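Local coordinates for formate dehydrogenase (Staphylococcus aureus, PDB 6TTB), which probably catalyses the NAD-dependent oxidation of formate to carbon dioxide, passing a hydride to the nicotinamide ring of its bound cofactor, at residues S146-A151 with A204-P209; M153-L158 with S240-I245; I199-A204 with Q223-S228. All coordinates share one frame; numbering follows the deposited sequence.

Interaction 1: S146-A151 with A204-P209. With NAD (nicotinamide-adenine-dinucleotide), chain C.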
loop_
_atom_site.group_PDB
_atom_site.type_symbol
_atom_site.label_atom_id
_atom_site.label_comp_id
_atom_site.label_asym_id
_atom_site.label_seq_id
_atom_site.Cartn_x
_atom_site.Cartn_y
_atom_site.Cartn_z
ATOM N N SER A 146 3.577 12.808 -6.089
ATOM C CA SER A 146 3.362 12.381 -4.730
ATOM C C SER A 146 2.030 11.693 -4.625
ATOM O O SER A 146 1.934 10.624 -3.996
ATOM C CB SER A 146 3.417 13.528 -3.790
ATOM O OG SER A 146 3.567 13.077 -2.457
ATOM N N VAL A 147 0.992 12.345 -5.174
ATOM C CA VAL A 147 -0.376 11.862 -5.000
ATOM C C VAL A 147 -0.544 10.560 -5.779
ATOM O O VAL A 147 -1.130 9.595 -5.269
ATOM C CB VAL A 147 -1.414 12.956 -5.353
ATOM C CG1 VAL A 147 -2.828 12.477 -5.305
ATOM C CG2 VAL A 147 -1.257 14.163 -4.445
ATOM N N ALA A 148 0.134 10.420 -6.900
ATOM C CA ALA A 148 -0.004 9.168 -7.623
ATOM C C ALA A 148 0.532 8.050 -6.781
ATOM O O ALA A 148 -0.143 7.004 -6.625
ATOM C CB ALA A 148 0.717 9.213 -8.908
ATOM N N GLU A 149 1.756 8.267 -6.235
ATOM C CA GLU A 149 2.381 7.262 -5.379
ATOM C C GLU A 149 1.386 6.902 -4.268
ATOM O O GLU A 149 1.126 5.732 -3.969
ATOM C CB GLU A 149 3.653 7.791 -4.739
ATOM C CG GLU A 149 4.755 8.161 -5.685
ATOM C CD GLU A 149 6.064 8.642 -5.015
ATOM O OE1 GLU A 149 6.098 8.712 -3.791
ATOM O OE2 GLU A 149 7.088 8.894 -5.746
ATOM N N HIS A 150 0.830 7.912 -3.616
ATOM C CA HIS A 150 -0.032 7.587 -2.494
ATOM C C HIS A 150 -1.180 6.701 -2.971
ATOM O O HIS A 150 -1.649 5.835 -2.246
ATOM C CB HIS A 150 -0.587 8.836 -1.918
ATOM C CG HIS A 150 -0.864 8.702 -0.486
ATOM N ND1 HIS A 150 0.108 8.976 0.488
ATOM C CD2 HIS A 150 -1.994 8.353 0.170
ATOM C CE1 HIS A 150 -0.440 8.825 1.684
ATOM N NE2 HIS A 150 -1.735 8.451 1.509
ATOM N N ALA A 151 -1.669 6.941 -4.199
ATOM C CA ALA A 151 -2.846 6.170 -4.603
ATOM C C ALA A 151 -2.493 4.712 -4.891
ATOM O O ALA A 151 -3.269 3.823 -4.582
ATOM C CB ALA A 151 -3.634 6.824 -5.747
ATOM N N ALA A 204 -1.432 5.629 -14.055
ATOM C CA ALA A 204 -1.472 4.534 -15.024
ATOM C C ALA A 204 -0.064 4.021 -15.251
ATOM O O ALA A 204 0.159 2.821 -15.226
ATOM C CB ALA A 204 -2.162 4.916 -16.300
ATOM N N GLU A 205 0.876 4.950 -15.376
ATOM C CA GLU A 205 2.235 4.601 -15.720
ATOM C C GLU A 205 2.760 3.667 -14.654
ATOM O O GLU A 205 3.348 2.627 -14.961
ATOM C CB GLU A 205 3.113 5.851 -15.776
ATOM C CG GLU A 205 3.393 6.299 -17.198
ATOM C CD GLU A 205 3.532 7.807 -17.300
ATOM O OE1 GLU A 205 4.281 8.387 -16.445
ATOM O OE2 GLU A 205 2.875 8.425 -18.209
ATOM N N ARG A 206 2.523 4.040 -13.396
ATOM C CA ARG A 206 3.047 3.250 -12.305
ATOM C C ARG A 206 2.215 1.991 -12.150
ATOM O O ARG A 206 2.738 1.009 -11.712
ATOM C CB ARG A 206 3.107 4.013 -10.991
ATOM C CG ARG A 206 3.864 5.319 -11.095
ATOM C CD ARG A 206 3.578 6.098 -9.820
ATOM N NE ARG A 206 4.576 7.155 -9.745
ATOM C CZ ARG A 206 4.976 7.865 -10.811
ATOM N NH1 ARG A 206 4.356 7.683 -11.962
ATOM N NH2 ARG A 206 5.969 8.738 -10.714
ATOM N N LEU A 207 0.949 1.982 -12.562
ATOM C CA LEU A 207 0.267 0.731 -12.370
ATOM C C LEU A 207 0.613 -0.221 -13.517
ATOM O O LEU A 207 0.436 -1.422 -13.374
ATOM C CB LEU A 207 -1.261 0.918 -12.240
ATOM C CG LEU A 207 -1.831 1.333 -10.875
ATOM C CD1 LEU A 207 -3.387 1.376 -10.927
ATOM C CD2 LEU A 207 -1.406 0.370 -9.818
ATOM N N ALA A 208 1.108 0.279 -14.655
ATOM C CA ALA A 208 1.110 -0.587 -15.843
ATOM C C ALA A 208 1.945 -1.832 -15.579
ATOM O O ALA A 208 1.532 -2.959 -15.889
ATOM C CB ALA A 208 1.584 0.142 -17.086
ATOM N N PRO A 209 3.130 -1.673 -14.985
ATOM C CA PRO A 209 4.020 -2.792 -14.790
ATOM C C PRO A 209 3.584 -3.801 -13.741
ATOM O O PRO A 209 4.366 -4.682 -13.391
ATOM C CB PRO A 209 5.361 -2.195 -14.383
ATOM C CG PRO A 209 5.168 -0.678 -14.399
ATOM C CD PRO A 209 3.683 -0.402 -14.566
HETATM P PA NAD C . -6.138 17.294 -13.811
HETATM O O1A NAD C . -6.886 18.515 -14.225
HETATM O O2A NAD C . -4.844 16.883 -14.490
HETATM O O5B NAD C . -7.138 16.035 -13.707
HETATM C C5B NAD C . -8.571 16.205 -13.715
HETATM C C4B NAD C . -9.109 15.562 -14.969
HETATM O O4B NAD C . -10.401 15.014 -14.649
HETATM C C3B NAD C . -9.299 16.513 -16.175
HETATM O O3B NAD C . -8.373 16.351 -17.249
HETATM C C2B NAD C . -10.742 16.288 -16.645
HETATM O O2B NAD C . -10.837 15.957 -18.015
HETATM C C1B NAD C . -11.291 15.193 -15.719
HETATM N N9A NAD C . -12.638 15.489 -15.219
HETATM C C8A NAD C . -13.298 16.710 -15.289
HETATM N N7A NAD C . -14.554 16.646 -14.913
HETATM C C5A NAD C . -14.780 15.291 -14.672
HETATM C C6A NAD C . -15.938 14.549 -14.298
HETATM N N6A NAD C . -17.148 15.062 -14.166
HETATM N N1A NAD C . -15.815 13.199 -14.227
HETATM C C2A NAD C . -14.601 12.657 -14.409
HETATM N N3A NAD C . -13.444 13.251 -14.718
HETATM C C4A NAD C . -13.595 14.573 -14.847
HETATM O O3 NAD C . -5.826 17.442 -12.293
HETATM P PN NAD C . -4.818 16.520 -11.538
HETATM O O1N NAD C . -3.533 17.300 -11.438
HETATM O O2N NAD C . -4.797 15.165 -12.185
HETATM O O5D NAD C . -5.545 16.432 -10.093
HETATM C C5D NAD C . -6.446 15.318 -9.815
HETATM C C4D NAD C . -7.198 15.662 -8.577
HETATM O O4D NAD C . -6.376 15.297 -7.442
HETATM C C3D NAD C . -7.502 17.176 -8.468
HETATM O O3D NAD C . -8.885 17.468 -8.594
HETATM C C2D NAD C . -6.891 17.598 -7.128
HETATM O O2D NAD C . -7.749 18.322 -6.257
HETATM C C1D NAD C . -6.459 16.306 -6.460
HETATM N N1N NAD C . -5.139 16.502 -5.841
HETATM C C2N NAD C . -4.965 16.218 -4.451
HETATM C C3N NAD C . -3.706 16.396 -3.835
HETATM C C7N NAD C . -3.437 15.820 -2.444
HETATM O O7N NAD C . -2.572 16.345 -1.745
HETATM N N7N NAD C . -4.133 14.741 -2.034
HETATM C C4N NAD C . -2.687 17.093 -4.583
HETATM C C5N NAD C . -2.890 17.396 -5.946
HETATM C C6N NAD C . -4.135 17.119 -6.546
HETATM O O HOH W 1 6.805 8.224 -8.235
#
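R206 reaches from helix 198-207 to A148 and E149 on helix 144-160, within the Rossmann-type coenzyme domain of the D-2-hydroxyacid dehydrogenase family. Helix 198-207 begins within what looks like the glycine-rich GxGxxG turn of that fold, and the two helices stand well apart here: the nearest backbone pair, E149 and R206, has its CA atoms 8.0 Å from each other. One long side chain therefore makes the contact. From CB, which points toward helix 144-160, R206 sends CG beside its own backbone N (chi1 -54°) and then runs extended through CD to NE. CD comes within 4.3 Å of A148 CB. One atom further, NE lies 4.2 Å from E149 CG, so it is the aliphatic part of the glutamate that meets the start of the guanidinium group. A148 CB and E149 CG both approach that group at a slant.

At the tip the terminal nitrogens NH1 and NH2 have different partners. NH1 turns back to the carbonyl O of L202 in its own helix, while NH2 donates to a water that leads on to E149. The carboxylate and guanidinium planes differ by 30°; their charged atoms are not in contact, E149 OE2 lying 5.0 Å from R206 NE. E149 is engaged mainly by the second subunit: its OE1 forms a salt bridge with R160 of that chain, and its two oxygens accept backbone N-H groups from L186 and Q187 there. Elsewhere on helix 144-160, V147 directs CG2 at the cofactor, 3.3 Å from NAD C4N, the ring carbon that takes up hydride in such enzymes. A single water joins the acid to the base: lying in the plane of the guanidinium at its edge, it accepts from R206 NH2 at 2.7 Å and donates to E149 OE2 at 2.6 Å.

Interaction 2: M153-L158 with S240-I245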
loop_
_atom_site.group_PDB
_atom_site.type_symbol
_atom_site.label_atom_id
_atom_site.label_comp_id
_atom_site.label_asym_id
_atom_site.label_seq_id
_atom_site.Cartn_x
_atom_site.Cartn_y
_atom_site.Cartn_z
ATOM N N MET A 153 -0.162 3.088 -3.662
ATOM C CA MET A 153 0.117 2.486 -2.355
ATOM C C MET A 153 -1.193 2.030 -1.723
ATOM O O MET A 153 -1.332 0.862 -1.294
ATOM C CB MET A 153 0.773 3.491 -1.443
ATOM C CG MET A 153 0.973 3.030 -0.063
ATOM S SD MET A 153 1.659 4.399 0.925
ATOM C CE MET A 153 0.170 5.354 1.278
ATOM N N ASP A 154 -2.175 2.928 -1.764
ATOM C CA ASP A 154 -3.516 2.610 -1.308
ATOM C C ASP A 154 -4.073 1.386 -2.024
ATOM O O ASP A 154 -4.671 0.533 -1.347
ATOM C CB ASP A 154 -4.457 3.806 -1.421
ATOM C CG ASP A 154 -4.164 4.986 -0.491
ATOM O OD1 ASP A 154 -3.444 4.844 0.429
ATOM O OD2 ASP A 154 -4.759 5.994 -0.683
ATOM N N LEU A 155 -3.963 1.312 -3.383
ATOM C CA LEU A 155 -4.421 0.084 -4.068
ATOM C C LEU A 155 -3.790 -1.108 -3.386
ATOM O O LEU A 155 -4.477 -1.949 -2.887
ATOM C CB LEU A 155 -4.040 0.042 -5.551
ATOM C CG LEU A 155 -5.043 0.611 -6.578
ATOM C CD1 LEU A 155 -6.487 0.701 -6.019
ATOM C CD2 LEU A 155 -4.575 1.951 -7.009
ATOM N N LEU A 156 -2.462 -1.097 -3.287
ATOM C CA LEU A 156 -1.731 -2.211 -2.756
ATOM C C LEU A 156 -2.197 -2.520 -1.339
ATOM O O LEU A 156 -2.566 -3.628 -1.068
ATOM C CB LEU A 156 -0.239 -1.878 -2.830
ATOM C CG LEU A 156 0.361 -1.903 -4.246
ATOM C CD1 LEU A 156 1.673 -1.161 -4.306
ATOM C CD2 LEU A 156 0.564 -3.322 -4.741
ATOM N N ILE A 157 -2.208 -1.532 -0.441
ATOM C CA ILE A 157 -2.583 -1.777 0.962
ATOM C C ILE A 157 -3.971 -2.395 1.000
ATOM O O ILE A 157 -4.247 -3.266 1.778
ATOM C CB ILE A 157 -2.550 -0.461 1.777
ATOM C CG1 ILE A 157 -1.134 0.074 1.952
ATOM C CG2 ILE A 157 -3.273 -0.613 3.120
ATOM C CD1 ILE A 157 -1.073 1.389 2.668
ATOM N N LEU A 158 -4.858 -1.873 0.197
ATOM C CA LEU A 158 -6.212 -2.369 0.139
ATOM C C LEU A 158 -6.273 -3.837 -0.360
ATOM O O LEU A 158 -6.837 -4.705 0.310
ATOM C CB LEU A 158 -6.996 -1.375 -0.722
ATOM C CG LEU A 158 -7.903 -0.386 0.072
ATOM C CD1 LEU A 158 -7.530 -0.281 1.551
ATOM C CD2 LEU A 158 -7.921 0.985 -0.524
ATOM N N SER A 240 -14.967 -2.287 -12.820
ATOM C CA SER A 240 -13.667 -2.118 -12.157
ATOM C C SER A 240 -13.572 -2.982 -10.916
ATOM O O SER A 240 -14.532 -3.039 -10.142
ATOM C CB SER A 240 -13.349 -0.676 -11.823
ATOM O OG SER A 240 -13.350 0.144 -13.008
ATOM N N ASP A 241 -12.404 -3.661 -10.754
ATOM C CA ASP A 241 -12.098 -4.358 -9.519
ATOM C C ASP A 241 -11.883 -3.354 -8.414
ATOM O O ASP A 241 -12.406 -3.505 -7.321
ATOM C CB ASP A 241 -10.920 -5.307 -9.674
ATOM C CG ASP A 241 -11.296 -6.513 -10.524
ATOM O OD1 ASP A 241 -12.182 -7.247 -10.105
ATOM O OD2 ASP A 241 -10.755 -6.641 -11.669
ATOM N N ALA A 242 -11.162 -2.278 -8.706
ATOM C CA ALA A 242 -11.201 -1.143 -7.791
ATOM C C ALA A 242 -11.047 0.115 -8.583
ATOM O O ALA A 242 -10.605 0.054 -9.720
ATOM C CB ALA A 242 -10.116 -1.230 -6.783
ATOM N N ILE A 243 -11.363 1.250 -7.959
ATOM C CA ILE A 243 -11.390 2.521 -8.649
ATOM C C ILE A 243 -10.599 3.539 -7.853
ATOM O O ILE A 243 -10.728 3.652 -6.614
ATOM C CB ILE A 243 -12.846 2.992 -8.798
ATOM C CG1 ILE A 243 -13.620 2.151 -9.821
ATOM C CG2 ILE A 243 -12.906 4.457 -9.160
ATOM C CD1 ILE A 243 -15.139 2.269 -9.739
ATOM N N THR A 244 -9.827 4.341 -8.565
ATOM C CA THR A 244 -9.127 5.434 -7.938
ATOM C C THR A 244 -9.574 6.706 -8.621
ATOM O O THR A 244 -9.720 6.728 -9.855
ATOM C CB THR A 244 -7.600 5.179 -7.929
ATOM O OG1 THR A 244 -6.897 6.251 -7.320
ATOM C CG2 THR A 244 -6.975 4.968 -9.280
ATOM N N ILE A 245 -9.734 7.763 -7.816
ATOM C CA ILE A 245 -10.349 9.027 -8.227
ATOM C C ILE A 245 -9.266 10.056 -8.439
ATOM O O ILE A 245 -8.470 10.324 -7.526
ATOM C CB ILE A 245 -11.273 9.520 -7.113
ATOM C CG1 ILE A 245 -12.199 8.406 -6.612
ATOM C CG2 ILE A 245 -11.968 10.796 -7.487
ATOM C CD1 ILE A 245 -13.568 8.355 -7.166
#
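L155 of helix 144-160 opens its isopropyl fork over strand 242-245, and each methyl finds a different residue. CD1 lies 4.2 Å from A242 CB, while CD2 comes to 4.5 Å from T244 CG2. The CB of L155 leaves the helix across the line to the strand, and it is the branched end that swings inward. A242 and T244, two residues apart on the strand, both direct CB toward the helix, whereas I243 between them faces the other side of the sheet. This alternation gives the leucine two small methyls to lie against, and the backbones can approach to 7.8 Å between the CA atoms of L155 and A242.

T244 meets the leucine with its methyl alone. Its hydroxyl, anti to the backbone N (chi1 180°), is hydrogen-bonded to H246 NE2, which keeps this polar atom satisfied in a buried place. No hydrogen bond links the two segments, and the joint is wholly apolar.

Around it, D154 and L158 pack on V272 of the adjoining strand 269-273, L207 of helix 198-207 touches L155, and L156 meets L156 of the second subunit. Strand 242-245 runs parallel between strands 190-194 and 269-273, and a helix laid by its apolar side chains on such a sheet is the layering of the Rossmann fold.

Interaction 3: I199-A204 with Q223-S228. With NAD (nicotinamide-adenine-dinucleotide), chain C.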
loop_
_atom_site.group_PDB
_atom_site.type_symbol
_atom_site.label_atom_id
_atom_site.label_comp_id
_atom_site.label_asym_id
_atom_site.label_seq_id
_atom_site.Cartn_x
_atom_site.Cartn_y
_atom_site.Cartn_z
ATOM N N ILE A 199 -2.644 13.413 -12.813
ATOM C CA ILE A 199 -2.447 12.382 -11.802
ATOM C C ILE A 199 -3.069 11.070 -12.281
ATOM O O ILE A 199 -2.627 9.958 -11.942
ATOM C CB ILE A 199 -3.017 12.815 -10.462
ATOM C CG1 ILE A 199 -2.510 14.176 -10.080
ATOM C CG2 ILE A 199 -2.709 11.822 -9.364
ATOM C CD1 ILE A 199 -3.245 14.742 -8.835
ATOM N N GLY A 200 -4.145 11.163 -13.014
ATOM C CA GLY A 200 -4.692 9.900 -13.467
ATOM C C GLY A 200 -3.669 9.112 -14.277
ATOM O O GLY A 200 -3.609 7.857 -14.183
ATOM N N GLN A 201 -2.937 9.877 -15.136
ATOM C CA GLN A 201 -1.964 9.353 -16.085
ATOM C C GLN A 201 -0.679 8.882 -15.377
ATOM O O GLN A 201 -0.088 7.852 -15.747
ATOM C CB GLN A 201 -1.731 10.394 -17.128
ATOM C CG GLN A 201 -2.703 10.227 -18.293
ATOM C CD GLN A 201 -2.637 11.401 -19.239
ATOM O OE1 GLN A 201 -1.544 11.840 -19.616
ATOM N NE2 GLN A 201 -3.777 12.046 -19.450
ATOM N N LEU A 202 -0.283 9.619 -14.336
ATOM C CA LEU A 202 0.880 9.249 -13.565
ATOM C C LEU A 202 0.586 7.911 -12.891
ATOM O O LEU A 202 1.468 7.057 -12.717
ATOM C CB LEU A 202 1.184 10.334 -12.531
ATOM C CG LEU A 202 1.842 11.596 -13.087
ATOM C CD1 LEU A 202 1.709 12.792 -12.091
ATOM C CD2 LEU A 202 3.264 11.329 -13.385
ATOM N N VAL A 203 -0.684 7.683 -12.598
ATOM C CA VAL A 203 -1.044 6.517 -11.843
ATOM C C VAL A 203 -1.048 5.362 -12.801
ATOM O O VAL A 203 -0.680 4.256 -12.435
ATOM C CB VAL A 203 -2.403 6.717 -11.213
ATOM C CG1 VAL A 203 -3.065 5.414 -10.918
ATOM C CG2 VAL A 203 -2.293 7.585 -9.983
ATOM N N ALA A 204 -1.432 5.629 -14.055
ATOM C CA ALA A 204 -1.472 4.534 -15.024
ATOM C C ALA A 204 -0.064 4.021 -15.251
ATOM O O ALA A 204 0.159 2.821 -15.226
ATOM C CB ALA A 204 -2.162 4.916 -16.300
ATOM N N GLN A 223 -9.953 9.110 -25.485
ATOM C CA GLN A 223 -9.337 8.199 -26.446
ATOM C C GLN A 223 -8.677 7.040 -25.680
ATOM O O GLN A 223 -8.319 7.178 -24.519
ATOM C CB GLN A 223 -8.369 8.960 -27.376
ATOM N N ASP A 224 -8.493 5.896 -26.330
ATOM C CA ASP A 224 -7.655 4.867 -25.729
ATOM C C ASP A 224 -6.252 5.433 -25.522
ATOM O O ASP A 224 -5.860 6.360 -26.214
ATOM C CB ASP A 224 -7.731 3.547 -26.473
ATOM C CG ASP A 224 -9.177 3.083 -26.636
ATOM O OD1 ASP A 224 -9.999 3.214 -25.618
ATOM O OD2 ASP A 224 -9.537 2.691 -27.802
ATOM N N HIS A 225 -5.544 4.950 -24.487
ATOM C CA HIS A 225 -4.181 5.393 -24.209
ATOM C C HIS A 225 -3.287 4.172 -24.350
ATOM O O HIS A 225 -3.787 3.058 -24.285
ATOM C CB HIS A 225 -4.157 6.033 -22.801
ATOM C CG HIS A 225 -2.829 6.525 -22.295
ATOM N ND1 HIS A 225 -1.787 5.652 -21.927
ATOM C CD2 HIS A 225 -2.410 7.771 -21.967
ATOM C CE1 HIS A 225 -0.764 6.357 -21.448
ATOM N NE2 HIS A 225 -1.109 7.666 -21.477
ATOM N N LYS A 226 -1.999 4.374 -24.635
ATOM C CA LYS A 226 -1.019 3.291 -24.541
ATOM C C LYS A 226 -1.243 2.434 -23.279
ATOM O O LYS A 226 -0.973 1.272 -23.301
ATOM C CB LYS A 226 0.430 3.799 -24.646
ATOM N N LEU A 227 -1.828 2.969 -22.209
ATOM C CA LEU A 227 -1.713 2.275 -20.929
ATOM C C LEU A 227 -3.096 1.842 -20.433
ATOM O O LEU A 227 -3.215 0.824 -19.726
ATOM C CB LEU A 227 -1.013 3.219 -19.939
ATOM C CG LEU A 227 0.334 2.720 -19.417
ATOM C CD1 LEU A 227 1.135 2.022 -20.506
ATOM C CD2 LEU A 227 1.144 3.796 -18.693
ATOM N N SER A 228 -4.134 2.587 -20.881
ATOM C CA SER A 228 -5.514 2.453 -20.399
ATOM C C SER A 228 -6.484 2.495 -21.571
ATOM O O SER A 228 -6.366 3.365 -22.466
ATOM C CB SER A 228 -5.870 3.587 -19.435
ATOM O OG SER A 228 -7.113 3.346 -18.761
HETATM P PA NAD C . -6.138 17.294 -13.811
HETATM O O1A NAD C . -6.886 18.515 -14.225
HETATM O O2A NAD C . -4.844 16.883 -14.490
HETATM O O5B NAD C . -7.138 16.035 -13.707
HETATM C C5B NAD C . -8.571 16.205 -13.715
HETATM C C4B NAD C . -9.109 15.562 -14.969
HETATM O O4B NAD C . -10.401 15.014 -14.649
HETATM C C3B NAD C . -9.299 16.513 -16.175
HETATM O O3B NAD C . -8.373 16.351 -17.249
HETATM C C2B NAD C . -10.742 16.288 -16.645
HETATM O O2B NAD C . -10.837 15.957 -18.015
HETATM C C1B NAD C . -11.291 15.193 -15.719
HETATM N N9A NAD C . -12.638 15.489 -15.219
HETATM C C8A NAD C . -13.298 16.710 -15.289
HETATM N N7A NAD C . -14.554 16.646 -14.913
HETATM C C5A NAD C . -14.780 15.291 -14.672
HETATM C C6A NAD C . -15.938 14.549 -14.298
HETATM N N6A NAD C . -17.148 15.062 -14.166
HETATM N N1A NAD C . -15.815 13.199 -14.227
HETATM C C2A NAD C . -14.601 12.657 -14.409
HETATM N N3A NAD C . -13.444 13.251 -14.718
HETATM C C4A NAD C . -13.595 14.573 -14.847
HETATM O O3 NAD C . -5.826 17.442 -12.293
HETATM P PN NAD C . -4.818 16.520 -11.538
HETATM O O1N NAD C . -3.533 17.300 -11.438
HETATM O O2N NAD C . -4.797 15.165 -12.185
HETATM O O5D NAD C . -5.545 16.432 -10.093
HETATM C C5D NAD C . -6.446 15.318 -9.815
HETATM C C4D NAD C . -7.198 15.662 -8.577
HETATM O O4D NAD C . -6.376 15.297 -7.442
HETATM C C3D NAD C . -7.502 17.176 -8.468
HETATM O O3D NAD C . -8.885 17.468 -8.594
HETATM C C2D NAD C . -6.891 17.598 -7.128
HETATM O O2D NAD C . -7.749 18.322 -6.257
HETATM C C1D NAD C . -6.459 16.306 -6.460
HETATM N N1N NAD C . -5.139 16.502 -5.841
HETATM C C2N NAD C . -4.965 16.218 -4.451
HETATM C C3N NAD C . -3.706 16.396 -3.835
HETATM C C7N NAD C . -3.437 15.820 -2.444
HETATM O O7N NAD C . -2.572 16.345 -1.745
HETATM N N7N NAD C . -4.133 14.741 -2.034
HETATM C C4N NAD C . -2.687 17.093 -4.583
HETATM C C5N NAD C . -2.890 17.396 -5.946
HETATM C C6N NAD C . -4.135 17.119 -6.546
#
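L227 sets a methyl against main chain as well as lying against a side chain: its CD2 lies 3.7 Å from the carbonyl carbon of A204, in the last turns of helix 198-207. The CB atoms of the same two residues are 4.2 Å apart, so the leucine is laid alongside A204 with its base on the alanine methyl and its end on the peptide group. Both CB atoms point toward the opposing segment, and the smallness of alanine lets the CA atoms of A204 and L227 come to 6.3 Å.

One turn earlier in the helix, Q201 meets H225. Here Q201 CG approaches the imidazole at a slant, 4.4 Å from NE2. H225, whose CB points toward the helix, has CG anti to its backbone N (chi1 178°), which brings the ring beside Q201; the ring also makes an edge-to-face contact with F196, just before the helix. The amide NE2 of Q201 is hydrogen-bonded to the carbonyl O of F196. Although residues 223-228 form no regular helix or strand, the loop is pinned within itself by the bond from H225 N to S228 O, 2.7 Å long.

At the other end of the helix, I199 N donates to NAD O2N at 2.8 Å and a nearly straight 167°, holding an oxygen of the phosphate on the nicotinamide side. G200, next along, would be the last glycine of a Rossmann-type GxGxxG turn, with G195 and G197. The contact joins helix 198-207 to the loop between strands 213-217 and 229-230: A204 also touches L214 of strand 213-217, S228 OG is bonded to H216 of that strand, and L202 and V203 touch A148 of helix 144-160.

Overall arrangement
Helix 198-207 serves both interaction 1 and interaction 3, which share A204, while helix 144-160 serves interactions 1 and 2; the centre of interaction 1 is about 10 Å from each of the other two. Side chains tie them together: A148 CB touches V203 CG2 at 3.6 Å, and A151 CB meets T244 OG1 at 3.7 Å. Interactions 2 and 3 are about 15 Å apart between centres. Interactions 1 and 3 touch the cofactor at its nicotinamide and phosphate respectively, whereas in interaction 2 the T244 side chain stays about 9 Å from NAD. Interactions 1 and 2 also reach the second subunit, linking coenzyme site and dimer interface.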